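Local coordinates for protein putative metalloprotease II (PDB 4ON1) that probably cleaves peptide bonds as an extracellular zinc-dependent metalloendopeptidase related to fragilysin, at residues His19-Arg24 with Ile45-Gly50; Arg24-Glu29 with Ile104-Tyr109; Thr56-Ile61 with Asp82-Ile87. All blocks are in the same frame, centred on the assembly; numbering follows the deposited sequence.

Interaction 1: residues His19-Arg24 with Ile45-Gly50; sequences HVLNLR and IMLQEG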
# COMPACT_ATOMS: atom_id res chain seq x y z
N HIS A 19 6.51 -21.50 -14.81
CA HIS A 19 7.16 -20.29 -15.33
C HIS A 19 8.61 -20.18 -14.89
O HIS A 19 8.99 -20.68 -13.83
CB HIS A 19 6.41 -19.03 -14.88
CG HIS A 19 4.92 -19.12 -15.03
ND1 HIS A 19 4.27 -18.79 -16.20
CD2 HIS A 19 3.96 -19.51 -14.16
CE1 HIS A 19 2.97 -18.97 -16.05
NE2 HIS A 19 2.75 -19.40 -14.82
N VAL A 20 9.41 -19.50 -15.71
CA VAL A 20 10.75 -19.07 -15.31
C VAL A 20 10.80 -17.56 -15.42
O VAL A 20 10.10 -16.96 -16.23
CB VAL A 20 11.87 -19.68 -16.18
CG1 VAL A 20 11.79 -21.19 -16.19
CG2 VAL A 20 11.83 -19.10 -17.60
N LEU A 21 11.63 -16.95 -14.58
CA LEU A 21 11.74 -15.51 -14.54
C LEU A 21 13.11 -15.12 -14.02
O LEU A 21 13.49 -15.49 -12.91
CB LEU A 21 10.63 -14.91 -13.67
CG LEU A 21 10.47 -13.39 -13.62
CD1 LEU A 21 10.19 -12.82 -15.01
CD2 LEU A 21 9.34 -13.01 -12.66
N ASN A 22 13.86 -14.40 -14.85
CA ASN A 22 15.16 -13.87 -14.45
C ASN A 22 14.95 -12.45 -13.93
O ASN A 22 14.69 -11.53 -14.69
CB ASN A 22 16.14 -13.89 -15.63
CG ASN A 22 17.54 -13.45 -15.24
OD1 ASN A 22 17.73 -12.64 -14.33
ND2 ASN A 22 18.54 -13.98 -15.93
N LEU A 23 15.06 -12.31 -12.61
CA LEU A 23 14.77 -11.05 -11.94
C LEU A 23 15.71 -9.92 -12.36
O LEU A 23 15.33 -8.75 -12.32
CB LEU A 23 14.84 -11.24 -10.42
CG LEU A 23 13.75 -12.14 -9.81
CD1 LEU A 23 14.11 -12.53 -8.39
CD2 LEU A 23 12.41 -11.42 -9.82
N ARG A 24 16.92 -10.26 -12.77
CA ARG A 24 17.87 -9.25 -13.20
C ARG A 24 17.54 -8.69 -14.59
O ARG A 24 17.70 -7.50 -14.84
CB ARG A 24 19.29 -9.82 -13.21
CG ARG A 24 19.91 -10.00 -11.84
CD ARG A 24 21.26 -9.29 -11.75
NE ARG A 24 21.88 -9.47 -10.44
CZ ARG A 24 22.94 -10.23 -10.20
NH1 ARG A 24 23.54 -10.86 -11.20
NH2 ARG A 24 23.43 -10.33 -8.97
N ILE A 45 6.80 -20.77 -9.79
CA ILE A 45 7.72 -20.01 -10.63
C ILE A 45 9.16 -20.25 -10.21
O ILE A 45 9.47 -20.20 -9.02
CB ILE A 45 7.44 -18.50 -10.54
CG1 ILE A 45 5.97 -18.19 -10.81
CG2 ILE A 45 8.37 -17.73 -11.49
CD1 ILE A 45 5.56 -16.80 -10.38
N MET A 46 10.03 -20.51 -11.17
CA MET A 46 11.45 -20.54 -10.89
C MET A 46 12.08 -19.17 -11.12
O MET A 46 12.06 -18.64 -12.23
CB MET A 46 12.16 -21.57 -11.75
CG MET A 46 13.65 -21.33 -11.80
SD MET A 46 14.54 -22.87 -11.88
CE MET A 46 14.20 -23.43 -10.22
N LEU A 47 12.61 -18.60 -10.05
CA LEU A 47 13.22 -17.28 -10.11
C LEU A 47 14.72 -17.41 -10.19
O LEU A 47 15.31 -18.34 -9.62
CB LEU A 47 12.82 -16.45 -8.89
CG LEU A 47 11.32 -16.21 -8.73
CD1 LEU A 47 11.02 -15.60 -7.36
CD2 LEU A 47 10.84 -15.29 -9.83
N GLN A 48 15.35 -16.48 -10.88
CA GLN A 48 16.81 -16.40 -10.89
C GLN A 48 17.25 -14.98 -10.59
O GLN A 48 16.71 -14.01 -11.13
CB GLN A 48 17.39 -16.85 -12.24
CG GLN A 48 18.90 -16.60 -12.36
CD GLN A 48 19.49 -17.02 -13.69
OE1 GLN A 48 18.77 -17.40 -14.62
NE2 GLN A 48 20.81 -16.96 -13.80
N GLU A 49 18.21 -14.86 -9.67
CA GLU A 49 18.93 -13.62 -9.47
C GLU A 49 20.41 -13.93 -9.34
O GLU A 49 20.85 -14.50 -8.34
CB GLU A 49 18.40 -12.87 -8.23
CG GLU A 49 18.97 -11.46 -8.10
CD GLU A 49 18.28 -10.65 -7.02
OE1 GLU A 49 18.42 -10.99 -5.83
OE2 GLU A 49 17.59 -9.67 -7.38
N GLY A 50 21.18 -13.58 -10.37
CA GLY A 50 22.59 -13.94 -10.43
C GLY A 50 22.77 -15.44 -10.40
O GLY A 50 22.18 -16.15 -11.21
O HOH W 1 20.07 -13.15 -13.07
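His19 to Asn22 and Ile45 to Gln48 pair as parallel strands, and the side chains alternate between two faces. The bonds run from Met46 N to His19 O, from Leu21 N to Met46 O, from Gln48 N to Leu21 O and from Leu23 N to Gln48 O, so the pairing extends past the end of the first strand. On the inner face Leu21 and Leu47 lie side by side pointing the same way, with Leu21 CB and Leu47 CD2 3.9 Å apart. Leu21 swings CG away from its own backbone N (chi1 -173°), whereas Leu47 places CG beside it (chi1 -60°); the differing turns bring the two CD2 methyls together. Leu23 reaches over with CD1, 4.2 Å from Leu47 CB. On the other face the amides of Asn22 and Gln48 stack, their planes 22° apart, with Asn22 ND2 3.7 Å from Gln48 OE1. Each amide also serves its own segment: Asn22 OD1 accepts from Arg24 N (3.0 Å) in an Asx turn, and Gln48 NE2 donates to Gly50 O (3.0 Å). A water links Asn22 OD1 to Gly50 N. Arg24, kinked at chi2, runs on past the strand end, and Gly50 CA lies over one face of its guanidinium, 3.3 Å from Arg24 NH1. The Glu49 carboxylate instead meets Arg99, Arg157 and Tyr106. Helix 28-35 connects the two strands and packs on the leucine face through Leu31 against Leu21 and Val34 against Ile45, while strand 92-99 meets Leu47 through Leu97. Strand 52-68 runs antiparallel along the far side of strand 43-49.

Interaction 2: residues Arg24-Glu29 with Ile104-Tyr109; sequences RSMDYE and IDYIVY
Tyr106 is the first residue of segment 104-109 to meet the turn leading into helix 28-35: its CB lies 3.6 Å from Met26 CE, and the two side chains cross at about a right angle. Met26 arrives there stretched beyond CG, although its CG sits between the backbone N and the carbonyl carbon (chi1 73°); the reach delivers the methyl to the base of the tyrosine ring. Two residues on, Val108 is the wedge of the contact. Its CG1 lies against the Asp27 backbone, 3.8 Å from Asp27 C, while CB comes to 3.7 Å from Tyr28 N and CG2 to 3.8 Å from Tyr28 CA. The Tyr28 ring turns its edge to Val108 O and sends its hydroxyl on to Ser89 O. Tyr109 takes part through its backbone. Its O is 3.7 Å from Tyr28 CB and receives a hydrogen bond from a water (3.0 Å) that accepts from Tyr28 N, tying the first helical turn to the strand. Asp27 is the N-cap of helix 28-35, its side chain capping a backbone N of the first turn. The helix start packs against strand 102-109, flanked by strands 92-99 and 153-159, and Asn155 of the latter bonds to Met26 O.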
# COMPACT_ATOMS: atom_id res chain seq x y z
N ARG A 24 16.92 -10.26 -12.77
CA ARG A 24 17.87 -9.25 -13.20
C ARG A 24 17.54 -8.69 -14.59
O ARG A 24 17.70 -7.50 -14.84
CB ARG A 24 19.29 -9.82 -13.21
CG ARG A 24 19.91 -10.00 -11.84
CD ARG A 24 21.26 -9.29 -11.75
NE ARG A 24 21.88 -9.47 -10.44
CZ ARG A 24 22.94 -10.23 -10.20
NH1 ARG A 24 23.54 -10.86 -11.20
NH2 ARG A 24 23.43 -10.33 -8.97
N SER A 25 17.08 -9.55 -15.49
CA SER A 25 16.92 -9.15 -16.89
C SER A 25 15.48 -8.85 -17.27
O SER A 25 15.21 -8.42 -18.38
CB SER A 25 17.48 -10.23 -17.81
OG SER A 25 16.71 -11.42 -17.70
N MET A 26 14.55 -9.10 -16.36
CA MET A 26 13.14 -9.00 -16.72
C MET A 26 12.71 -7.56 -16.94
O MET A 26 13.20 -6.64 -16.28
CB MET A 26 12.26 -9.63 -15.64
CG MET A 26 12.16 -8.81 -14.38
SD MET A 26 11.05 -9.52 -13.16
CE MET A 26 11.25 -8.30 -11.86
N ASP A 27 11.82 -7.35 -17.91
CA ASP A 27 11.13 -6.07 -18.00
C ASP A 27 9.62 -6.32 -17.88
O ASP A 27 9.22 -7.44 -17.54
CB ASP A 27 11.48 -5.33 -19.30
CG ASP A 27 11.15 -6.13 -20.54
OD1 ASP A 27 10.42 -7.14 -20.45
OD2 ASP A 27 11.63 -5.73 -21.63
N TYR A 28 8.81 -5.30 -18.14
CA TYR A 28 7.37 -5.41 -17.92
C TYR A 28 6.75 -6.62 -18.62
O TYR A 28 5.98 -7.36 -18.01
CB TYR A 28 6.63 -4.14 -18.37
CG TYR A 28 5.12 -4.27 -18.23
CD1 TYR A 28 4.50 -4.07 -17.00
CD2 TYR A 28 4.33 -4.62 -19.32
CE1 TYR A 28 3.13 -4.21 -16.86
CE2 TYR A 28 2.95 -4.76 -19.18
CZ TYR A 28 2.36 -4.55 -17.95
OH TYR A 28 1.00 -4.69 -17.82
N GLU A 29 7.06 -6.83 -19.89
CA GLU A 29 6.42 -7.93 -20.61
C GLU A 29 6.77 -9.30 -20.02
O GLU A 29 5.95 -10.21 -20.06
CB GLU A 29 6.77 -7.88 -22.10
CG GLU A 29 6.11 -6.70 -22.82
CD GLU A 29 4.58 -6.74 -22.76
OE1 GLU A 29 3.96 -5.65 -22.69
OE2 GLU A 29 4.00 -7.85 -22.79
N ILE A 104 12.68 -6.83 -0.54
CA ILE A 104 13.11 -6.28 -1.83
C ILE A 104 11.94 -6.03 -2.78
O ILE A 104 11.09 -6.89 -2.95
CB ILE A 104 14.11 -7.22 -2.52
CG1 ILE A 104 15.26 -7.57 -1.57
CG2 ILE A 104 14.64 -6.60 -3.81
CD1 ILE A 104 16.10 -6.38 -1.15
N ASP A 105 11.90 -4.84 -3.37
CA ASP A 105 10.90 -4.50 -4.40
C ASP A 105 11.52 -4.55 -5.80
O ASP A 105 12.54 -3.90 -6.04
CB ASP A 105 10.32 -3.10 -4.15
CG ASP A 105 8.85 -3.13 -3.76
OD1 ASP A 105 8.18 -4.17 -3.97
OD2 ASP A 105 8.36 -2.11 -3.24
N TYR A 106 10.92 -5.31 -6.70
CA TYR A 106 11.31 -5.27 -8.11
C TYR A 106 10.21 -4.56 -8.89
O TYR A 106 9.06 -4.97 -8.82
CB TYR A 106 11.54 -6.68 -8.69
CG TYR A 106 12.59 -7.49 -7.97
CD1 TYR A 106 13.89 -7.56 -8.45
CD2 TYR A 106 12.29 -8.19 -6.81
CE1 TYR A 106 14.85 -8.30 -7.80
CE2 TYR A 106 13.24 -8.94 -6.15
CZ TYR A 106 14.53 -8.99 -6.65
OH TYR A 106 15.48 -9.73 -5.99
N ILE A 107 10.58 -3.50 -9.61
CA ILE A 107 9.59 -2.63 -10.23
C ILE A 107 9.83 -2.53 -11.74
O ILE A 107 10.95 -2.23 -12.18
CB ILE A 107 9.64 -1.21 -9.59
CG1 ILE A 107 9.39 -1.31 -8.08
CG2 ILE A 107 8.66 -0.26 -10.27
CD1 ILE A 107 10.03 -0.17 -7.28
N VAL A 108 8.80 -2.82 -12.52
CA VAL A 108 8.86 -2.71 -13.98
C VAL A 108 7.68 -1.92 -14.52
O VAL A 108 6.53 -2.24 -14.23
CB VAL A 108 8.90 -4.11 -14.66
CG1 VAL A 108 10.23 -4.78 -14.44
CG2 VAL A 108 7.79 -5.02 -14.13
N TYR A 109 7.97 -0.89 -15.31
CA TYR A 109 6.94 -0.10 -15.99
C TYR A 109 6.89 -0.43 -17.47
O TYR A 109 7.93 -0.66 -18.08
CB TYR A 109 7.19 1.40 -15.79
CG TYR A 109 6.62 1.94 -14.51
CD1 TYR A 109 7.17 1.61 -13.28
CD2 TYR A 109 5.53 2.80 -14.53
CE1 TYR A 109 6.64 2.11 -12.10
CE2 TYR A 109 5.01 3.32 -13.37
CZ TYR A 109 5.56 2.97 -12.15
OH TYR A 109 5.04 3.48 -11.00
O HOH W 2 10.24 -2.51 -17.96

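Interaction 3: residues Thr56-Ile61 with Asp82-Ile87; sequences TSIKAI and DSINAI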
# COMPACT_ATOMS: atom_id res chain seq x y z
N THR A 56 9.23 -20.52 -6.17
CA THR A 56 8.22 -19.99 -5.27
C THR A 56 6.87 -20.24 -5.90
O THR A 56 6.77 -20.48 -7.10
CB THR A 56 8.41 -18.49 -4.98
OG1 THR A 56 7.46 -18.07 -3.99
CG2 THR A 56 8.19 -17.68 -6.26
N SER A 57 5.82 -20.21 -5.10
CA SER A 57 4.48 -20.34 -5.65
C SER A 57 3.67 -19.10 -5.28
O SER A 57 3.85 -18.55 -4.21
CB SER A 57 3.80 -21.61 -5.14
OG SER A 57 3.32 -21.43 -3.82
N ILE A 58 2.81 -18.65 -6.19
CA ILE A 58 1.91 -17.54 -5.87
C ILE A 58 0.53 -17.78 -6.47
O ILE A 58 0.37 -18.62 -7.37
CB ILE A 58 2.43 -16.17 -6.38
CG1 ILE A 58 2.38 -16.11 -7.90
CG2 ILE A 58 3.82 -15.87 -5.87
CD1 ILE A 58 2.76 -14.74 -8.44
N LYS A 59 -0.47 -17.07 -5.96
CA LYS A 59 -1.78 -17.09 -6.58
C LYS A 59 -2.42 -15.72 -6.47
O LYS A 59 -1.99 -14.88 -5.68
CB LYS A 59 -2.70 -18.14 -5.95
CG LYS A 59 -3.04 -17.86 -4.51
CD LYS A 59 -4.04 -18.88 -3.98
CE LYS A 59 -3.56 -20.30 -4.19
NZ LYS A 59 -4.47 -21.31 -3.57
N ALA A 60 -3.44 -15.51 -7.29
CA ALA A 60 -4.20 -14.27 -7.27
C ALA A 60 -4.92 -14.12 -5.93
O ALA A 60 -5.38 -15.10 -5.36
CB ALA A 60 -5.19 -14.23 -8.42
N ILE A 61 -5.02 -12.89 -5.45
CA ILE A 61 -5.74 -12.60 -4.21
C ILE A 61 -7.20 -12.28 -4.51
O ILE A 61 -7.49 -11.41 -5.33
CB ILE A 61 -5.13 -11.41 -3.45
CG1 ILE A 61 -3.68 -11.72 -3.07
CG2 ILE A 61 -5.95 -11.09 -2.20
CD1 ILE A 61 -3.00 -10.60 -2.33
N ASP A 82 6.34 -18.63 1.79
CA ASP A 82 6.82 -18.10 0.53
C ASP A 82 7.18 -16.64 0.78
O ASP A 82 8.24 -16.16 0.37
CB ASP A 82 5.75 -18.23 -0.55
CG ASP A 82 5.68 -19.62 -1.14
OD1 ASP A 82 6.54 -20.47 -0.80
OD2 ASP A 82 4.74 -19.88 -1.93
N SER A 83 6.26 -15.95 1.46
CA SER A 83 6.40 -14.53 1.79
C SER A 83 6.76 -13.70 0.56
O SER A 83 7.76 -12.99 0.54
CB SER A 83 7.46 -14.34 2.88
OG SER A 83 7.37 -13.05 3.45
N ILE A 84 5.94 -13.83 -0.48
CA ILE A 84 6.09 -13.02 -1.69
C ILE A 84 4.76 -12.36 -2.07
O ILE A 84 3.69 -12.93 -1.86
CB ILE A 84 6.63 -13.90 -2.85
CG1 ILE A 84 6.64 -13.14 -4.18
CG2 ILE A 84 5.81 -15.17 -2.99
CD1 ILE A 84 7.33 -13.89 -5.30
N ASN A 85 4.83 -11.15 -2.61
CA ASN A 85 3.67 -10.45 -3.15
C ASN A 85 4.00 -9.94 -4.54
O ASN A 85 5.17 -9.70 -4.85
CB ASN A 85 3.25 -9.27 -2.27
CG ASN A 85 2.61 -9.71 -0.96
OD1 ASN A 85 3.17 -9.51 0.12
ND2 ASN A 85 1.43 -10.32 -1.05
N ALA A 86 2.97 -9.76 -5.37
CA ALA A 86 3.15 -9.17 -6.68
C ALA A 86 1.94 -8.34 -7.04
O ALA A 86 0.86 -8.53 -6.48
CB ALA A 86 3.40 -10.25 -7.75
N ILE A 87 2.15 -7.41 -7.97
CA ILE A 87 1.10 -6.53 -8.46
C ILE A 87 1.12 -6.50 -9.97
O ILE A 87 2.19 -6.36 -10.56
CB ILE A 87 1.28 -5.11 -7.90
CG1 ILE A 87 1.31 -5.14 -6.37
CG2 ILE A 87 0.18 -4.19 -8.40
CD1 ILE A 87 1.67 -3.82 -5.73
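The carboxylate of Asp82 is the flat group that meets Ser57 and Thr56. Thr56 OG1 stands over its plane, almost directly above the carboxylate carbon, 3.7 Å from Asp82 CG. Ser57 OG approaches OD2 nearly along the C-O axis and donates a hydrogen bond of 2.8 Å to Asp82 OD2. A second, weak bond comes from Ser57 N, 3.4 Å from Asp82 OD2, so one serine offers both its hydroxyl and its backbone amide to one oxygen. Both donors can converge on OD2 because chi1 78° places OG between the serine's own N and carbonyl carbon, near the amide. Gln79 N adds another donor to OD2 and ties the acid to the turn that precedes strand 84-88.

Beside this polar group lies an apolar one. Thr56 and Ile84 reach toward each other tip to tip, with Thr56 OG1 3.5 Å from Ile84 CG2. Thr56 CG2 is 4.0 Å from Ile84 CD1. Ile58 comes across Ile84 at about a right angle, and the two CG2 methyls, of Ile58 and Ile84, are 3.6 Å apart. Both Ile84 CG2 and CD1 touch both residues, which sit on the same side of strand 56-60.

The two strands are not paired with each other: strand 71-78 lies between them in the sheet and bonds to both. Their axes nonetheless approach to 8.0 Å at 46°, consistent with a strongly twisted, curled sheet. Chemically, the contact gathers several donors on a single carboxylate oxygen. Ser57 O also lies 2.8 Å from Asp82 OD2, a closeness that might reflect a proton on the acid, but Asp82 is poorly ordered and its ionisation stays open.

How the interactions relate
All three interactions belong to the N-terminal fragilysin-like domain. Interactions 1 and 2 share Arg24, their centres 11 Å apart, and meet where Glu49 OE2 lies 2.5 Å from Tyr106 OH and where Leu21 CD1 packs on Met26 CB. Interaction 3 continues from interaction 1 through adjacent strands: Ile45 N is 2.7 Å from Thr56 O, and Leu47 CD1 touches Thr56 CG2. Interactions 2 and 3 do not touch, their nearest atoms being about 6 Å apart. None lies at the zinc site of Asp176, His334, His338 and His344; the contacts join strands and the first helix of this domain, which in fragilysin relatives is the latency-conferring propeptide.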